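Local coordinates for protein pectinesterase (Aspergillus niger, PDB 5C1E) that hydrolyses the methyl esters of pectin to release methanol and leave free galacturonate, acting as a secreted, non-processive fungal enzyme, at residues A[97-102]-A[123-128]; A[147-152]-A[165-170]; A[57-62]-A[104-109]. One frame throughout, in Å; residues are numbered along the deposited sequence.

Contact 1. Residues A[97-102]-A[123-128]; sequences VSDGFS and GNADQL. With NAG (2-acetamido-2-deoxy-beta-D-glucopyranose), chain B.
Two successive corners of the right-handed parallel beta-helix meet here, where Asp99 and Gly100 lie over Asp126 and Gln127. Segment 97-102 is the turn between strands 94-96 and 102-104. Segment 123-128 makes the same passage one coil later, from strand 121-124 to strand 128-131. A type II beta turn runs from Ser98 to Phe101. Its closing bond, Phe101 N to Ser98 O, is weak.

Two bonds join the corners. Asp126 N donates to Asp99 OD1 at 2.9 Å, and the N-H...O angle is nearly straight at 170°. It comes from above the carboxylate plane. Asp99 CG lies beside its own backbone N (chi1 -73°), which turns OD1 in over the next coil. The other bond runs from Gly100 N to Asp126 O, 2.8 Å long and almost in line with the carbonyl. Gly100 CA also touches Gln127 O at 3.1 Å, a CA-H...O contact.

Carbon atoms fill in beside these bonds. Ala125 CB points at the turn and packs on its backbone, 3.6 Å from Ser98 C. Leu128 CD2 lies 3.4 Å from Ser98 O and meets Phe101 CB at 3.8 Å, while the Phe101 ring leads away onto Leu57 and Leu59. On the outer side the glycan comes close: NAG O6 lies near the amide end of Gln127.

The carboxylates of Asp99 and Asp126 come within 4.4 Å of each other between Asp99 OD1 and Asp126 OD2. Water 1 donates to Asp99 OD2 and to Asp126 OD2, and Asp126 OD1 takes the backbone N-H of Thr148. Two acids this close would probably raise the proton affinity of one of them, while the shared water and the N-H groups of Asp126 and Thr148 would offset part of the repulsion.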
ATOM      1  N   VAL A  97       6.606  11.563  -2.837  1.00 18.41           N
ATOM      2  CA  VAL A  97       8.049  11.727  -2.636  1.00 20.34           C
ATOM      3  C   VAL A  97       8.363  12.676  -1.470  1.00 22.07           C
ATOM      4  O   VAL A  97       9.454  13.255  -1.382  1.00 24.79           O
ATOM      5  CB  VAL A  97       8.756  12.165  -3.928  1.00 20.91           C
ATOM      6  CG1 VAL A  97       8.621  11.085  -4.979  1.00 20.66           C
ATOM      7  CG2 VAL A  97       8.225  13.502  -4.431  1.00 21.37           C
ATOM      8  N   SER A  98       7.432  12.784  -0.529  1.00 21.42           N
ATOM      9  CA  SER A  98       7.580  13.717   0.581  1.00 20.48           C
ATOM     10  C   SER A  98       7.708  12.935   1.891  1.00 20.21           C
ATOM     11  O   SER A  98       6.748  12.272   2.333  1.00 19.04           O
ATOM     12  CB  SER A  98       6.364  14.656   0.602  1.00 20.65           C
ATOM     13  OG  SER A  98       6.368  15.529   1.716  1.00 20.84           O
ATOM     14  N   ASP A  99       8.875  13.024   2.537  1.00 20.04           N
ATOM     15  CA  ASP A  99       9.048  12.389   3.841  1.00 20.26           C
ATOM     16  C   ASP A  99       7.939  12.772   4.829  1.00 19.25           C
ATOM     17  O   ASP A  99       7.488  13.916   4.876  1.00 19.39           O
ATOM     18  CB  ASP A  99      10.394  12.748   4.472  1.00 20.70           C
ATOM     19  CG  ASP A  99      11.573  12.050   3.809  1.00 21.83           C
ATOM     20  OD1 ASP A  99      11.420  11.067   3.053  1.00 20.11           O
ATOM     21  OD2 ASP A  99      12.696  12.504   4.084  1.00 21.66           O
ATOM     22  N   GLY A 100       7.508  11.798   5.618  1.00 19.29           N
ATOM     23  CA  GLY A 100       6.593  12.054   6.727  1.00 19.57           C
ATOM     24  C   GLY A 100       5.147  12.250   6.328  1.00 19.14           C
ATOM     25  O   GLY A 100       4.315  12.572   7.173  1.00 19.39           O
ATOM     26  N   PHE A 101       4.838  12.073   5.043  1.00 18.36           N
ATOM     27  CA  PHE A 101       3.466  12.208   4.560  1.00 17.84           C
ATOM     28  C   PHE A 101       2.545  11.195   5.265  1.00 17.89           C
ATOM     29  O   PHE A 101       2.930  10.034   5.494  1.00 17.02           O
ATOM     30  CB  PHE A 101       3.437  11.984   3.041  1.00 17.79           C
ATOM     31  CG  PHE A 101       2.064  12.018   2.434  1.00 17.41           C
ATOM     32  CD1 PHE A 101       1.369  13.217   2.309  1.00 17.67           C
ATOM     33  CD2 PHE A 101       1.477  10.851   1.937  1.00 17.38           C
ATOM     34  CE1 PHE A 101       0.112  13.249   1.719  1.00 17.65           C
ATOM     35  CE2 PHE A 101       0.233  10.879   1.342  1.00 16.96           C
ATOM     36  CZ  PHE A 101      -0.461  12.082   1.242  1.00 17.42           C
ATOM     37  N   SER A 102       1.341  11.645   5.605  1.00 17.44           N
ATOM     38  CA  SER A 102       0.300  10.762   6.139  1.00 16.69           C
ATOM     39  C   SER A 102      -0.976  10.969   5.358  1.00 16.39           C
ATOM     40  O   SER A 102      -1.309  12.107   5.013  1.00 16.63           O
ATOM     41  CB  SER A 102       0.051  11.046   7.613  1.00 16.85           C
ATOM     42  OG  SER A 102       1.240  10.927   8.340  1.00 18.02           O
ATOM     43  N   GLY A 123       4.823   4.974  -3.174  1.00 14.85           N
ATOM     44  CA  GLY A 123       5.435   5.511  -1.976  1.00 14.49           C
ATOM     45  C   GLY A 123       6.931   5.511  -2.133  1.00 14.84           C
ATOM     46  O   GLY A 123       7.546   4.451  -2.204  1.00 14.96           O
ATOM     47  N   ASN A 124       7.525   6.698  -2.206  1.00 15.42           N
ATOM     48  CA  ASN A 124       8.966   6.818  -2.445  1.00 16.06           C
ATOM     49  C   ASN A 124       9.580   7.882  -1.541  1.00 16.70           C
ATOM     50  O   ASN A 124      10.110   8.892  -2.006  1.00 17.13           O
ATOM     51  CB  ASN A 124       9.218   7.100  -3.928  1.00 16.40           C
ATOM     52  CG  ASN A 124      10.686   7.097  -4.292  1.00 17.29           C
ATOM     53  OD1 ASN A 124      11.503   6.473  -3.624  1.00 17.55           O
ATOM     54  ND2 ASN A 124      11.029   7.814  -5.349  1.00 18.34           N
ATOM     55  N   ALA A 125       9.508   7.610  -0.248  1.00 17.32           N
ATOM     56  CA  ALA A 125       9.984   8.501   0.812  1.00 18.16           C
ATOM     57  C   ALA A 125       9.884   7.768   2.155  1.00 18.56           C
ATOM     58  O   ALA A 125       9.320   6.675   2.252  1.00 17.81           O
ATOM     59  CB  ALA A 125       9.161   9.776   0.848  1.00 19.48           C
ATOM     60  N   ASP A 126      10.445   8.367   3.195  1.00 18.65           N
ATOM     61  CA  ASP A 126      10.456   7.743   4.516  1.00 18.71           C
ATOM     62  C   ASP A 126       9.328   8.231   5.422  1.00 18.24           C
ATOM     63  O   ASP A 126       8.797   9.331   5.256  1.00 18.49           O
ATOM     64  CB  ASP A 126      11.779   8.036   5.233  1.00 19.82           C
ATOM     65  CG  ASP A 126      12.956   7.275   4.658  1.00 21.43           C
ATOM     66  OD1 ASP A 126      12.841   6.056   4.388  1.00 20.78           O
ATOM     67  OD2 ASP A 126      14.033   7.898   4.524  1.00 22.21           O
ATOM     68  N   GLN A 127       9.014   7.403   6.413  1.00 17.77           N
ATOM     69  CA  GLN A 127       7.982   7.678   7.415  1.00 18.28           C
ATOM     70  C   GLN A 127       6.634   8.005   6.783  1.00 16.91           C
ATOM     71  O   GLN A 127       5.985   8.993   7.138  1.00 16.75           O
ATOM     72  CB  GLN A 127       8.463   8.780   8.371  1.00 20.25           C
ATOM     73  CG  GLN A 127       9.800   8.402   8.973  1.00 22.87           C
ATOM     74  CD  GLN A 127      10.202   9.183  10.203  1.00 26.28           C
ATOM     75  OE1 GLN A 127       9.589  10.188  10.576  1.00 28.51           O
ATOM     76  NE2 GLN A 127      11.262   8.713  10.851  1.00 28.37           N
ATOM     77  N   LEU A 128       6.240   7.183   5.814  1.00 15.88           N
ATOM     78  CA  LEU A 128       4.938   7.301   5.162  1.00 15.59           C
ATOM     79  C   LEU A 128       3.897   6.499   5.907  1.00 15.96           C
ATOM     80  O   LEU A 128       4.085   5.297   6.173  1.00 16.27           O
ATOM     81  CB  LEU A 128       5.004   6.823   3.712  1.00 15.25           C
ATOM     82  CG  LEU A 128       6.044   7.552   2.861  1.00 15.15           C
ATOM     83  CD1 LEU A 128       5.918   7.099   1.407  1.00 14.82           C
ATOM     84  CD2 LEU A 128       5.918   9.073   2.980  1.00 15.99           C
TER
HETATM   85  C1  NAG B 401       8.466  15.859  10.889  0.60 37.32           C
HETATM   86  C2  NAG B 401       8.447  16.599  12.215  0.60 37.90           C
HETATM   87  C3  NAG B 401       9.344  15.795  13.152  0.60 38.65           C
HETATM   88  C4  NAG B 401       8.867  14.330  13.215  0.60 37.83           C
HETATM   89  C5  NAG B 401       8.529  13.736  11.834  0.60 35.88           C
HETATM   90  C6  NAG B 401       7.750  12.431  11.922  0.60 34.64           C
HETATM   91  C7  NAG B 401       7.990  19.036  12.186  0.60 38.51           C
HETATM   92  C8  NAG B 401       8.523  20.423  11.946  0.60 38.99           C
HETATM   93  N2  NAG B 401       8.828  17.999  12.026  0.60 37.94           N
HETATM   94  O3  NAG B 401       9.355  16.396  14.436  0.60 39.24           O
HETATM   95  O4  NAG B 401       9.846  13.514  13.842  0.60 37.15           O
HETATM   96  O5  NAG B 401       7.765  14.640  11.068  0.60 35.98           O
HETATM   97  O6  NAG B 401       7.598  11.887  10.624  0.60 32.28           O
HETATM   98  O7  NAG B 401       6.813  18.918  12.518  0.60 39.61           O
HETATM   99  O   HOH W   1      14.723  10.635   4.340  1.00 41.93           O
HETATM  100  O   HOH W   2       3.610   9.442   8.378  1.00 20.73           O

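Contact 2. Residues A[147-152]-A[165-170]. With SO4 (sulfate ion), chain C.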
ATOM      1  N   GLY A 147      11.874   3.443   1.104  1.00 15.96           N
ATOM      2  CA  GLY A 147      11.624   4.102   2.373  1.00 16.50           C
ATOM      3  C   GLY A 147      10.773   3.312   3.351  1.00 16.52           C
ATOM      4  O   GLY A 147      10.199   2.274   3.006  1.00 17.67           O
ATOM      5  N   THR A 148      10.697   3.817   4.577  1.00 16.69           N
ATOM      6  CA  THR A 148       9.934   3.175   5.637  1.00 16.57           C
ATOM      7  C   THR A 148       8.479   3.605   5.517  1.00 16.16           C
ATOM      8  O   THR A 148       8.184   4.790   5.352  1.00 16.10           O
ATOM      9  CB  THR A 148      10.497   3.515   7.016  1.00 17.34           C
ATOM     10  OG1 THR A 148      10.637   4.929   7.144  1.00 17.16           O
ATOM     11  CG2 THR A 148      11.855   2.857   7.189  1.00 17.71           C
ATOM     12  N   GLN A 149       7.580   2.627   5.536  1.00 16.35           N
ATOM     13  CA  GLN A 149       6.177   2.873   5.272  1.00 15.88           C
ATOM     14  C   GLN A 149       5.319   1.999   6.155  1.00 16.70           C
ATOM     15  O   GLN A 149       5.683   0.845   6.454  1.00 16.33           O
ATOM     16  CB  GLN A 149       5.846   2.612   3.805  1.00 16.14           C
ATOM     17  CG  GLN A 149       6.720   3.381   2.839  1.00 16.56           C
ATOM     18  CD  GLN A 149       6.345   3.185   1.380  1.00 16.90           C
ATOM     19  OE1 GLN A 149       5.199   2.881   1.034  1.00 16.63           O
ATOM     20  NE2 GLN A 149       7.308   3.412   0.511  1.00 17.10           N
ATOM     21  N   TYR A 150       4.169   2.548   6.537  1.00 16.05           N
ATOM     22  CA  TYR A 150       3.244   1.892   7.438  1.00 16.87           C
ATOM     23  C   TYR A 150       1.820   2.040   6.900  1.00 16.12           C
ATOM     24  O   TYR A 150       1.381   3.152   6.606  1.00 16.40           O
ATOM     25  CB  TYR A 150       3.391   2.508   8.836  1.00 17.26           C
ATOM     26  CG  TYR A 150       2.423   1.998   9.872  1.00 18.81           C
ATOM     27  CD1 TYR A 150       2.653   0.814  10.544  1.00 19.56           C
ATOM     28  CD2 TYR A 150       1.279   2.719  10.196  1.00 19.00           C
ATOM     29  CE1 TYR A 150       1.761   0.356  11.506  1.00 19.93           C
ATOM     30  CE2 TYR A 150       0.393   2.276  11.155  1.00 19.73           C
ATOM     31  CZ  TYR A 150       0.630   1.097  11.799  1.00 20.33           C
ATOM     32  OH  TYR A 150      -0.259   0.675  12.743  1.00 20.24           O
ATOM     33  N   TYR A 151       1.133   0.907   6.739  1.00 15.69           N
ATOM     34  CA  TYR A 151      -0.243   0.866   6.233  1.00 15.37           C
ATOM     35  C   TYR A 151      -1.101   0.181   7.281  1.00 15.52           C
ATOM     36  O   TYR A 151      -0.834  -0.958   7.635  1.00 15.64           O
ATOM     37  CB  TYR A 151      -0.344   0.090   4.897  1.00 15.30           C
ATOM     38  CG  TYR A 151       0.389   0.753   3.749  1.00 14.59           C
ATOM     39  CD1 TYR A 151       1.775   0.721   3.673  1.00 14.44           C
ATOM     40  CD2 TYR A 151      -0.306   1.417   2.745  1.00 14.49           C
ATOM     41  CE1 TYR A 151       2.448   1.351   2.644  1.00 14.06           C
ATOM     42  CE2 TYR A 151       0.357   2.050   1.698  1.00 14.17           C
ATOM     43  CZ  TYR A 151       1.741   2.027   1.662  1.00 14.10           C
ATOM     44  OH  TYR A 151       2.411   2.643   0.635  1.00 13.59           O
ATOM     45  N   SER A 152      -2.128   0.881   7.769  1.00 15.53           N
ATOM     46  CA  SER A 152      -3.031   0.329   8.769  1.00 15.34           C
ATOM     47  C   SER A 152      -4.482   0.410   8.341  1.00 15.42           C
ATOM     48  O   SER A 152      -4.962   1.472   7.956  1.00 14.70           O
ATOM     49  CB  SER A 152      -2.895   1.069  10.111  1.00 15.95           C
ATOM     50  OG  SER A 152      -3.700   0.401  11.070  1.00 16.64           O
ATOM     51  N   GLY A 165       8.249  -3.442  -4.889  1.00 13.86           N
ATOM     52  CA  GLY A 165       9.306  -2.447  -4.665  1.00 14.13           C
ATOM     53  C   GLY A 165      10.186  -2.829  -3.501  1.00 14.56           C
ATOM     54  O   GLY A 165      10.119  -3.971  -3.001  1.00 14.26           O
ATOM     55  N   ASP A 166      10.999  -1.867  -3.063  1.00 15.03           N
ATOM     56  CA  ASP A 166      12.043  -2.085  -2.054  1.00 15.95           C
ATOM     57  C   ASP A 166      11.874  -1.241  -0.780  1.00 15.99           C
ATOM     58  O   ASP A 166      12.846  -1.003  -0.029  1.00 16.58           O
ATOM     59  CB  ASP A 166      13.424  -1.832  -2.650  1.00 16.91           C
ATOM     60  CG  ASP A 166      14.546  -2.269  -1.731  1.00 18.24           C
ATOM     61  OD1 ASP A 166      14.441  -3.316  -1.078  1.00 19.03           O
ATOM     62  OD2 ASP A 166      15.531  -1.528  -1.648  1.00 20.62           O
ATOM     63  N   ALA A 167      10.654  -0.798  -0.529  1.00 15.02           N
ATOM     64  CA  ALA A 167      10.319  -0.177   0.743  1.00 15.29           C
ATOM     65  C   ALA A 167      10.524  -1.172   1.859  1.00 15.49           C
ATOM     66  O   ALA A 167      10.423  -2.389   1.637  1.00 15.61           O
ATOM     67  CB  ALA A 167       8.873   0.292   0.737  1.00 15.28           C
ATOM     68  N   SER A 168      10.778  -0.668   3.062  1.00 15.50           N
ATOM     69  CA  SER A 168      10.651  -1.498   4.239  1.00 16.20           C
ATOM     70  C   SER A 168       9.297  -1.153   4.834  1.00 16.11           C
ATOM     71  O   SER A 168       9.087  -0.026   5.316  1.00 17.11           O
ATOM     72  CB  SER A 168      11.775  -1.276   5.233  1.00 16.55           C
ATOM     73  OG  SER A 168      11.804  -2.365   6.119  1.00 16.78           O
ATOM     74  N   VAL A 169       8.378  -2.114   4.768  1.00 15.48           N
ATOM     75  CA  VAL A 169       6.956  -1.791   4.901  1.00 15.38           C
ATOM     76  C   VAL A 169       6.221  -2.761   5.798  1.00 15.67           C
ATOM     77  O   VAL A 169       6.429  -3.978   5.734  1.00 15.10           O
ATOM     78  CB  VAL A 169       6.286  -1.664   3.502  1.00 15.65           C
ATOM     79  CG1 VAL A 169       6.531  -2.907   2.671  1.00 15.51           C
ATOM     80  CG2 VAL A 169       4.801  -1.334   3.611  1.00 15.92           C
ATOM     81  N   TRP A 170       5.370  -2.187   6.648  1.00 15.35           N
ATOM     82  CA  TRP A 170       4.515  -2.915   7.577  1.00 15.87           C
ATOM     83  C   TRP A 170       3.061  -2.681   7.200  1.00 15.53           C
ATOM     84  O   TRP A 170       2.622  -1.528   7.138  1.00 16.45           O
ATOM     85  CB  TRP A 170       4.730  -2.401   8.990  1.00 15.91           C
ATOM     86  CG  TRP A 170       3.939  -3.131  10.039  1.00 16.41           C
ATOM     87  CD1 TRP A 170       2.630  -2.933  10.363  1.00 17.15           C
ATOM     88  CD2 TRP A 170       4.423  -4.140  10.936  1.00 17.29           C
ATOM     89  NE1 TRP A 170       2.266  -3.751  11.394  1.00 17.86           N
ATOM     90  CE2 TRP A 170       3.346  -4.505  11.769  1.00 17.64           C
ATOM     91  CE3 TRP A 170       5.660  -4.761  11.124  1.00 17.20           C
ATOM     92  CZ2 TRP A 170       3.463  -5.478  12.753  1.00 18.44           C
ATOM     93  CZ3 TRP A 170       5.780  -5.720  12.109  1.00 18.07           C
ATOM     94  CH2 TRP A 170       4.692  -6.077  12.912  1.00 17.68           C
TER
HETATM   95  S   SO4 C 402       0.190  -2.548  14.310  1.00 29.92           S
HETATM   96  O1  SO4 C 402      -0.968  -2.751  15.230  1.00 30.72           O
HETATM   97  O2  SO4 C 402      -0.231  -2.917  12.932  1.00 27.52           O
HETATM   98  O3  SO4 C 402       0.682  -1.144  14.333  1.00 28.60           O
HETATM   99  O4  SO4 C 402       1.307  -3.407  14.771  1.00 27.02           O
HETATM  100  O   HOH W   3      13.875   1.388   1.014  1.00 22.65           O
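Tyr150 and Trp170 have the same first torsion, with CG anti to the backbone N (chi1 176° and -177°). The two side chains therefore leave their strands side by side and point the same way. Tyr150 CE1 meets Trp170 CD1 at 3.6 Å. The ring planes are near parallel, at 19°, but slid so far apart that the rings barely overlap. Their polar ends converge on a sulfate, probably from the crystallisation liquor. Tyr150 OH donates to sulfate O3 at 2.6 Å, and Trp170 NE1 donates to sulfate O2 at 3.0 Å. Both oxygens lie at the ring edges. Lys283 NZ is a third donor to the ion and also makes a cation-pi contact with Trp170.

Gln149 and Val169 turn to the other face of the sheet. Gln149 CG stands beside its backbone N, and the extended chain carries its NE2 to within 3.5 Å of Ala167 CB. Tyr151 OH donates to Gln149 OE1 at 2.8 Å, nearly in line with the C=O. This fixes the amide's rotation, and NE2 is left to donate to Ala146 O. Val169 CG2 packs obliquely on Tyr151 CD1 at 3.7 Å.

The strands are parallel and in register. Ser168 N to Gly147 O is the bent end of the bonding, with the donor well above the carbonyl plane. Gln149 N to Ser168 O and Trp170 N to Gln149 O follow. Tyr151 N to Trp170 O is straighter, at 2.9 Å.

These are neighbouring coils of the beta-helix. Strand 148-152 pairs on its other edge with strand 128-131. Tyr151 stacks between Phe130 and Phe171 and also touches strand 142-146. Beyond strand 168-172 lies strand 198-201, where Trp170 rests on Ala199 and Asp201.

Contact 3. Residues A[57-62]-A[104-109]; sequences LTLYGE and YNINVE
Tyr60 and Tyr104 lie side by side on one face of a parallel beta-helix sheet, pointing the same way. Their planes are 29° apart and slid, so the rings barely overlap. Tyr60 CE1 meets Tyr104 CD1 at 3.7 Å. Both have CG beside the backbone N (chi1 -64° and -67°), which keeps them alongside each other. Thr58 CG2 lies over one face of the Tyr60 ring, offset toward its rim. The same methyl touches the edge of Tyr104 at CE1, 3.6 Å away. Tyr104 OH is bonded to Asp296, and its ring also stacks on Tyr131 of the next coil.

Away from the tyrosines, Leu59 and Ile106, the latter just past the corner, cross at about a right angle, with Leu59 CG 3.6 Å from Ile106 CD1. Two backbone bonds hold the strands: Tyr104 N to Leu59 O at 2.9 Å, and Gly61 N to Tyr104 O at 2.7 Å. After Gly61 the chains part, as segment 104-109 turns at Asn105 into strand 107-110. Asn105 is held by Arg3 and Thr66. At this corner water 5 donates to both Glu62 O and Asn105 O, 2.7 Å from each.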
ATOM      1  N   LEU A  57       3.252  16.844   5.607  1.00 19.82           N
ATOM      2  CA  LEU A  57       1.884  17.014   5.098  1.00 18.58           C
ATOM      3  C   LEU A  57       1.027  15.855   5.556  1.00 18.28           C
ATOM      4  O   LEU A  57       1.477  14.695   5.529  1.00 17.05           O
ATOM      5  CB  LEU A  57       1.883  17.077   3.571  1.00 19.04           C
ATOM      6  CG  LEU A  57       0.536  17.146   2.861  1.00 19.10           C
ATOM      7  CD1 LEU A  57      -0.146  18.464   3.185  1.00 20.00           C
ATOM      8  CD2 LEU A  57       0.700  17.010   1.363  1.00 19.14           C
ATOM      9  N   THR A  58      -0.189  16.183   5.994  1.00 17.64           N
ATOM     10  CA  THR A  58      -1.251  15.195   6.229  1.00 17.51           C
ATOM     11  C   THR A  58      -2.443  15.483   5.324  1.00 17.77           C
ATOM     12  O   THR A  58      -2.934  16.629   5.260  1.00 17.14           O
ATOM     13  CB  THR A  58      -1.697  15.192   7.705  1.00 17.52           C
ATOM     14  OG1 THR A  58      -0.565  14.897   8.510  1.00 18.46           O
ATOM     15  CG2 THR A  58      -2.772  14.131   7.949  1.00 17.20           C
ATOM     16  N   LEU A  59      -2.899  14.452   4.602  1.00 16.93           N
ATOM     17  CA  LEU A  59      -4.089  14.545   3.774  1.00 17.58           C
ATOM     18  C   LEU A  59      -5.224  13.719   4.397  1.00 17.45           C
ATOM     19  O   LEU A  59      -5.058  12.516   4.618  1.00 17.98           O
ATOM     20  CB  LEU A  59      -3.750  14.026   2.385  1.00 18.73           C
ATOM     21  CG  LEU A  59      -4.714  14.172   1.214  1.00 19.92           C
ATOM     22  CD1 LEU A  59      -5.110  15.613   0.896  1.00 19.99           C
ATOM     23  CD2 LEU A  59      -4.018  13.553   0.011  1.00 20.38           C
ATOM     24  N   TYR A  60      -6.347  14.370   4.706  1.00 16.34           N
ATOM     25  CA  TYR A  60      -7.480  13.725   5.353  1.00 16.56           C
ATOM     26  C   TYR A  60      -8.652  13.667   4.423  1.00 16.25           C
ATOM     27  O   TYR A  60      -9.017  14.680   3.838  1.00 18.04           O
ATOM     28  CB  TYR A  60      -7.971  14.550   6.531  1.00 17.74           C
ATOM     29  CG  TYR A  60      -7.029  14.736   7.673  1.00 17.78           C
ATOM     30  CD1 TYR A  60      -6.782  13.707   8.563  1.00 17.65           C
ATOM     31  CD2 TYR A  60      -6.431  15.964   7.905  1.00 18.05           C
ATOM     32  CE1 TYR A  60      -5.948  13.892   9.661  1.00 18.51           C
ATOM     33  CE2 TYR A  60      -5.599  16.151   8.992  1.00 18.73           C
ATOM     34  CZ  TYR A  60      -5.367  15.111   9.871  1.00 19.18           C
ATOM     35  OH  TYR A  60      -4.526  15.302  10.938  1.00 19.87           O
ATOM     36  N   GLY A  61      -9.298  12.511   4.353  1.00 15.99           N
ATOM     37  CA  GLY A  61     -10.545  12.365   3.625  1.00 15.27           C
ATOM     38  C   GLY A  61     -11.752  12.381   4.539  1.00 15.45           C
ATOM     39  O   GLY A  61     -11.701  11.932   5.681  1.00 15.43           O
ATOM     40  N   GLU A  62     -12.845  12.903   4.017  1.00 15.00           N
ATOM     41  CA  GLU A  62     -14.125  12.906   4.712  1.00 15.83           C
ATOM     42  C   GLU A  62     -14.623  11.487   4.909  1.00 15.08           C
ATOM     43  O   GLU A  62     -14.586  10.682   3.974  1.00 15.94           O
ATOM     44  CB  GLU A  62     -15.154  13.712   3.900  1.00 16.12           C
ATOM     45  CG  GLU A  62     -16.532  13.732   4.525  1.00 16.93           C
ATOM     46  CD  GLU A  62     -17.549  14.532   3.738  1.00 18.07           C
ATOM     47  OE1 GLU A  62     -17.200  15.176   2.756  1.00 16.92           O
ATOM     48  OE2 GLU A  62     -18.737  14.495   4.123  1.00 21.21           O
ATOM     49  N   TYR A 104      -5.189   9.742   5.316  1.00 14.47           N
ATOM     50  CA  TYR A 104      -6.275   9.129   6.072  1.00 14.69           C
ATOM     51  C   TYR A 104      -7.532   9.085   5.248  1.00 14.23           C
ATOM     52  O   TYR A 104      -8.008  10.126   4.770  1.00 13.38           O
ATOM     53  CB  TYR A 104      -6.607   9.929   7.347  1.00 15.02           C
ATOM     54  CG  TYR A 104      -5.547   9.940   8.409  1.00 16.63           C
ATOM     55  CD1 TYR A 104      -4.469  10.814   8.321  1.00 17.22           C
ATOM     56  CD2 TYR A 104      -5.610   9.077   9.519  1.00 17.50           C
ATOM     57  CE1 TYR A 104      -3.493  10.829   9.281  1.00 17.82           C
ATOM     58  CE2 TYR A 104      -4.638   9.119  10.509  1.00 17.99           C
ATOM     59  CZ  TYR A 104      -3.589  10.006  10.373  1.00 18.24           C
ATOM     60  OH  TYR A 104      -2.587  10.075  11.287  1.00 19.23           O
ATOM     61  N   ASN A 105      -8.091   7.888   5.115  1.00 13.95           N
ATOM     62  CA  ASN A 105      -9.441   7.713   4.553  1.00 14.33           C
ATOM     63  C   ASN A 105      -9.640   8.273   3.143  1.00 14.76           C
ATOM     64  O   ASN A 105     -10.607   8.996   2.873  1.00 14.70           O
ATOM     65  CB  ASN A 105     -10.465   8.299   5.527  1.00 14.52           C
ATOM     66  CG  ASN A 105     -10.279   7.776   6.921  1.00 14.37           C
ATOM     67  OD1 ASN A 105      -9.928   8.518   7.845  1.00 15.13           O
ATOM     68  ND2 ASN A 105     -10.493   6.482   7.090  1.00 14.67           N
ATOM     69  N   ILE A 106      -8.704   7.923   2.259  1.00 14.85           N
ATOM     70  CA  ILE A 106      -8.759   8.304   0.843  1.00 15.05           C
ATOM     71  C   ILE A 106      -8.615   7.045  -0.002  1.00 14.93           C
ATOM     72  O   ILE A 106      -7.816   6.161   0.333  1.00 15.03           O
ATOM     73  CB  ILE A 106      -7.681   9.356   0.527  1.00 15.63           C
ATOM     74  CG1 ILE A 106      -8.082  10.668   1.228  1.00 16.53           C
ATOM     75  CG2 ILE A 106      -7.509   9.511  -0.981  1.00 15.48           C
ATOM     76  CD1 ILE A 106      -7.502  11.925   0.711  1.00 17.89           C
ATOM     77  N   ASN A 107      -9.418   6.947  -1.059  1.00 14.18           N
ATOM     78  CA  ASN A 107      -9.262   5.891  -2.054  1.00 14.45           C
ATOM     79  C   ASN A 107      -8.420   6.416  -3.218  1.00 14.19           C
ATOM     80  O   ASN A 107      -8.661   7.522  -3.691  1.00 14.05           O
ATOM     81  CB  ASN A 107     -10.606   5.444  -2.631  1.00 14.92           C
ATOM     82  CG  ASN A 107     -11.570   4.960  -1.576  1.00 14.97           C
ATOM     83  OD1 ASN A 107     -11.192   4.610  -0.458  1.00 15.53           O
ATOM     84  ND2 ASN A 107     -12.829   4.961  -1.921  1.00 15.88           N
ATOM     85  N   VAL A 108      -7.468   5.609  -3.669  1.00 13.55           N
ATOM     86  CA  VAL A 108      -6.653   5.906  -4.833  1.00 14.37           C
ATOM     87  C   VAL A 108      -6.747   4.761  -5.820  1.00 14.78           C
ATOM     88  O   VAL A 108      -6.568   3.591  -5.454  1.00 15.03           O
ATOM     89  CB  VAL A 108      -5.156   6.151  -4.460  1.00 14.20           C
ATOM     90  CG1 VAL A 108      -4.328   6.499  -5.697  1.00 14.50           C
ATOM     91  CG2 VAL A 108      -5.040   7.268  -3.437  1.00 14.24           C
ATOM     92  N   GLU A 109      -6.998   5.093  -7.082  1.00 15.80           N
ATOM     93  CA  GLU A 109      -7.133   4.073  -8.099  1.00 17.01           C
ATOM     94  C   GLU A 109      -6.463   4.451  -9.401  1.00 15.07           C
ATOM     95  O   GLU A 109      -6.331   5.618  -9.734  1.00 14.94           O
ATOM     96  CB  GLU A 109      -8.600   3.726  -8.346  1.00 19.87           C
ATOM     97  CG  GLU A 109      -9.445   4.882  -8.807  1.00 23.19           C
ATOM     98  CD  GLU A 109     -10.837   4.445  -9.254  1.00 27.02           C
ATOM     99  OE1 GLU A 109     -11.305   4.905 -10.330  1.00 29.84           O
ATOM    100  OE2 GLU A 109     -11.451   3.639  -8.520  1.00 29.26           O
TER
HETATM  101  O   HOH W   4      -2.927  13.127  12.384  1.00 38.18           O
HETATM  102  O   HOH W   5     -13.100   9.550   2.065  1.00 15.88           O

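In the fold
All three contacts join coils of one parallel beta-helix. Contacts 2 and 3 reach the same long sheet, where strands 57-61, 102-104, 128-131, 148-152 and 168-172 follow in order. Their centres are about 17 Å apart and they do not touch, their nearest atoms being about 8 Å apart. Contact 1 bridges them at the corner leading into this sheet. Its Leu128 O lies 2.8 Å from Tyr150 N of contact 2, and its Ser102 O lies 2.9 Å from Leu59 N of contact 3. The glycan stub lies beside contact 1. None of the contacts holds the predicted active-site Asp161, which precedes strand 163-165.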